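Local coordinates for protein cleavage stimulation factor 77 (Encephalitozoon cuniculi, PDB 2UY1) that probably takes part in messenger RNA 3'-end processing as a helical-repeat member of the suppressor of forked family, with likely mRNA binding, at residues L287-H292 / P319-Y324. Sequence-based numbering, arbitrary orientation.
Sequences LLRINH and PHVFIY
With CG anti to the backbone N (chi1 164°), Y324 lays its ring back along I290, whose own CG1 stands anti to the carbonyl carbon and extends through CD1 toward the second helix. The two side chains pass in opposite directions. I290 CG2 sits over the face of the Y324 ring as a CH-pi contact, 4.1 Å from its centroid and 12° off the normal, while I290 CG1 lies 3.9 Å from Y324 CG. Beta-branched and buried, I290 suits this place because its two arms diverge: CG1 also meets V321 CG2 at 3.9 Å, and I290 CD1 goes on to H320 CB at 3.8 Å. Segments 287-292 and 319-324 run nearly parallel, their axes 9.3 Å apart and 20° from alignment. They lie on helices 282-300 and 319-333, with helix 302-311 between them in sequence, consistent with the helical-repeat solenoid of this TPR-clan (HAT-like) family. F305 and F309 of that intervening helix touch Y324 and V321 respectively. V321, short and branched, stands where the backbones come nearest, I290 CA lying 5.9 Å from V321 CA. At the margin R289 contributes its aliphatic CB, against V321 CG2, and H320 NE2 hydrogen-bonds to D450 OD1.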
ATOM      1  N   LEU B 287     -18.874   7.039 -15.503  1.00 25.81           N
ATOM      2  CA  LEU B 287     -18.091   8.281 -15.460  1.00 26.39           C
ATOM      3  C   LEU B 287     -18.791   9.494 -16.073  1.00 25.64           C
ATOM      4  O   LEU B 287     -18.516  10.636 -15.675  1.00 26.20           O
ATOM      5  CB  LEU B 287     -16.671   8.118 -15.999  1.00 27.22           C
ATOM      6  CG  LEU B 287     -15.567   8.963 -15.318  1.00 27.40           C
ATOM      7  CD1 LEU B 287     -15.478   8.896 -13.766  1.00 27.33           C
ATOM      8  CD2 LEU B 287     -14.265   8.579 -15.906  1.00 28.41           C
ATOM      9  N   LEU B 288     -19.719   9.264 -17.009  1.00 24.93           N
ATOM     10  CA  LEU B 288     -20.512  10.357 -17.560  1.00 25.17           C
ATOM     11  C   LEU B 288     -21.506  10.878 -16.535  1.00 24.64           C
ATOM     12  O   LEU B 288     -21.658  12.085 -16.380  1.00 24.14           O
ATOM     13  CB  LEU B 288     -21.299   9.896 -18.812  1.00 26.64           C
ATOM     14  CG  LEU B 288     -20.479   9.737 -20.069  1.00 25.87           C
ATOM     15  CD1 LEU B 288     -21.334   8.984 -21.081  1.00 29.21           C
ATOM     16  CD2 LEU B 288     -20.041  11.117 -20.513  1.00 28.29           C
ATOM     17  N   ARG B 289     -22.175   9.957 -15.844  1.00 23.99           N
ATOM     18  CA  ARG B 289     -23.149  10.304 -14.828  1.00 24.27           C
ATOM     19  C   ARG B 289     -22.577  11.113 -13.703  1.00 23.30           C
ATOM     20  O   ARG B 289     -23.118  12.151 -13.319  1.00 23.98           O
ATOM     21  CB  ARG B 289     -23.750   9.037 -14.248  1.00 24.70           C
ATOM     22  CG  ARG B 289     -24.718   8.364 -15.174  1.00 28.73           C
ATOM     23  CD  ARG B 289     -25.145   7.028 -14.606  1.00 35.32           C
ATOM     24  NE  ARG B 289     -24.970   5.941 -15.564  1.00 40.97           N
ATOM     25  CZ  ARG B 289     -25.934   5.122 -15.987  1.00 44.86           C
ATOM     26  NH1 ARG B 289     -27.176   5.261 -15.548  1.00 45.44           N
ATOM     27  NH2 ARG B 289     -25.652   4.158 -16.860  1.00 45.85           N
ATOM     28  N   ILE B 290     -21.459  10.631 -13.167  1.00 22.80           N
ATOM     29  CA  ILE B 290     -20.741  11.314 -12.139  1.00 22.17           C
ATOM     30  C   ILE B 290     -20.366  12.746 -12.616  1.00 21.64           C
ATOM     31  O   ILE B 290     -20.608  13.720 -11.917  1.00 21.77           O
ATOM     32  CB  ILE B 290     -19.490  10.440 -11.707  1.00 21.33           C
ATOM     33  CG1 ILE B 290     -19.935   9.384 -10.697  1.00 21.54           C
ATOM     34  CG2 ILE B 290     -18.325  11.361 -11.181  1.00 21.54           C
ATOM     35  CD1 ILE B 290     -18.912   8.207 -10.568  1.00 23.72           C
ATOM     36  N   ASN B 291     -19.814  12.859 -13.822  1.00 21.56           N
ATOM     37  CA  ASN B 291     -19.368  14.140 -14.341  1.00 21.60           C
ATOM     38  C   ASN B 291     -20.480  15.118 -14.711  1.00 21.75           C
ATOM     39  O   ASN B 291     -20.334  16.343 -14.558  1.00 20.51           O
ATOM     40  CB  ASN B 291     -18.279  13.957 -15.405  1.00 22.20           C
ATOM     41  CG  ASN B 291     -16.852  13.791 -14.738  1.00 20.97           C
ATOM     42  OD1 ASN B 291     -16.324  14.720 -14.148  1.00 22.87           O
ATOM     43  ND2 ASN B 291     -16.311  12.605 -14.797  1.00 19.48           N
ATOM     44  N   HIS B 292     -21.628  14.528 -15.031  1.00 21.70           N
ATOM     45  CA  HIS B 292     -22.846  15.230 -15.367  1.00 23.03           C
ATOM     46  C   HIS B 292     -23.418  15.729 -14.086  1.00 22.56           C
ATOM     47  O   HIS B 292     -23.712  16.913 -13.987  1.00 24.34           O
ATOM     48  CB  HIS B 292     -23.815  14.285 -16.109  1.00 23.60           C
ATOM     49  CG  HIS B 292     -25.091  14.936 -16.570  1.00 24.63           C
ATOM     50  ND1 HIS B 292     -26.222  14.390 -17.076  1.00 25.52           N
ATOM     51  CD2 HIS B 292     -25.277  16.305 -16.599  1.00 24.65           C
ATOM     52  CE1 HIS B 292     -27.069  15.431 -17.392  1.00 27.79           C
ATOM     53  NE2 HIS B 292     -26.478  16.572 -17.091  1.00 28.71           N
ATOM     54  N   PRO B 319     -22.025   1.096  -9.013  1.00 22.87           N
ATOM     55  CA  PRO B 319     -21.620   1.308  -7.611  1.00 21.89           C
ATOM     56  C   PRO B 319     -20.970   2.677  -7.371  1.00 19.12           C
ATOM     57  O   PRO B 319     -21.282   3.347  -6.394  1.00 19.10           O
ATOM     58  CB  PRO B 319     -20.595   0.182  -7.370  1.00 21.94           C
ATOM     59  CG  PRO B 319     -20.992  -0.885  -8.339  1.00 24.04           C
ATOM     60  CD  PRO B 319     -21.422  -0.130  -9.579  1.00 22.69           C
ATOM     61  N   HIS B 320     -20.094   3.116  -8.258  1.00 18.62           N
ATOM     62  CA  HIS B 320     -19.371   4.375  -8.060  1.00 17.59           C
ATOM     63  C   HIS B 320     -20.254   5.606  -7.929  1.00 18.42           C
ATOM     64  O   HIS B 320     -19.839   6.597  -7.350  1.00 17.69           O
ATOM     65  CB  HIS B 320     -18.455   4.626  -9.266  1.00 19.61           C
ATOM     66  CG  HIS B 320     -17.273   3.717  -9.322  1.00 18.99           C
ATOM     67  ND1 HIS B 320     -17.104   2.500  -9.890  1.00 24.53           N
ATOM     68  CD2 HIS B 320     -16.081   4.021  -8.702  1.00 21.58           C
ATOM     69  CE1 HIS B 320     -15.815   2.104  -9.628  1.00 19.44           C
ATOM     70  NE2 HIS B 320     -15.212   3.049  -8.926  1.00 20.21           N
ATOM     71  N   VAL B 321     -21.418   5.584  -8.579  1.00 17.27           N
ATOM     72  CA  VAL B 321     -22.236   6.784  -8.745  1.00 18.39           C
ATOM     73  C   VAL B 321     -22.920   7.015  -7.421  1.00 17.94           C
ATOM     74  O   VAL B 321     -23.060   8.129  -6.999  1.00 17.74           O
ATOM     75  CB  VAL B 321     -23.284   6.630  -9.958  1.00 17.79           C
ATOM     76  CG1 VAL B 321     -24.299   7.835 -10.037  1.00 18.74           C
ATOM     77  CG2 VAL B 321     -22.544   6.539 -11.236  1.00 17.50           C
ATOM     78  N   PHE B 322     -23.237   5.924  -6.737  1.00 19.00           N
ATOM     79  CA  PHE B 322     -23.814   5.987  -5.393  1.00 20.04           C
ATOM     80  C   PHE B 322     -22.798   6.471  -4.379  1.00 20.46           C
ATOM     81  O   PHE B 322     -23.155   7.206  -3.499  1.00 21.78           O
ATOM     82  CB  PHE B 322     -24.269   4.596  -4.937  1.00 21.33           C
ATOM     83  CG  PHE B 322     -25.456   4.028  -5.704  1.00 21.98           C
ATOM     84  CD1 PHE B 322     -26.752   4.331  -5.325  1.00 25.67           C
ATOM     85  CD2 PHE B 322     -25.251   3.175  -6.792  1.00 25.52           C
ATOM     86  CE1 PHE B 322     -27.853   3.788  -6.012  1.00 23.71           C
ATOM     87  CE2 PHE B 322     -26.342   2.615  -7.488  1.00 26.38           C
ATOM     88  CZ  PHE B 322     -27.648   2.910  -7.072  1.00 24.77           C
ATOM     89  N   ILE B 323     -21.568   5.941  -4.430  1.00 18.82           N
ATOM     90  CA  ILE B 323     -20.473   6.327  -3.547  1.00 17.69           C
ATOM     91  C   ILE B 323     -20.103   7.789  -3.777  1.00 17.66           C
ATOM     92  O   ILE B 323     -19.880   8.544  -2.836  1.00 14.80           O
ATOM     93  CB  ILE B 323     -19.205   5.462  -3.809  1.00 16.99           C
ATOM     94  CG1 ILE B 323     -19.468   3.952  -3.664  1.00 17.58           C
ATOM     95  CG2 ILE B 323     -17.988   5.952  -2.996  1.00 17.68           C
ATOM     96  CD1 ILE B 323     -18.219   3.079  -4.082  1.00 18.36           C
ATOM     97  N   TYR B 324     -20.026   8.203  -5.047  1.00 19.09           N
ATOM     98  CA  TYR B 324     -19.812   9.620  -5.326  1.00 19.51           C
ATOM     99  C   TYR B 324     -20.900  10.524  -4.742  1.00 20.49           C
ATOM    100  O   TYR B 324     -20.593  11.564  -4.151  1.00 20.99           O
ATOM    101  CB  TYR B 324     -19.686   9.807  -6.821  1.00 20.21           C
ATOM    102  CG  TYR B 324     -19.853  11.215  -7.247  1.00 19.48           C
ATOM    103  CD1 TYR B 324     -18.778  12.122  -7.219  1.00 15.00           C
ATOM    104  CD2 TYR B 324     -21.107  11.660  -7.673  1.00 22.04           C
ATOM    105  CE1 TYR B 324     -18.989  13.420  -7.595  1.00 20.67           C
ATOM    106  CE2 TYR B 324     -21.324  12.942  -8.049  1.00 19.01           C
ATOM    107  CZ  TYR B 324     -20.283  13.815  -8.031  1.00 22.30           C
ATOM    108  OH  TYR B 324     -20.548  15.103  -8.440  1.00 21.02           O
TER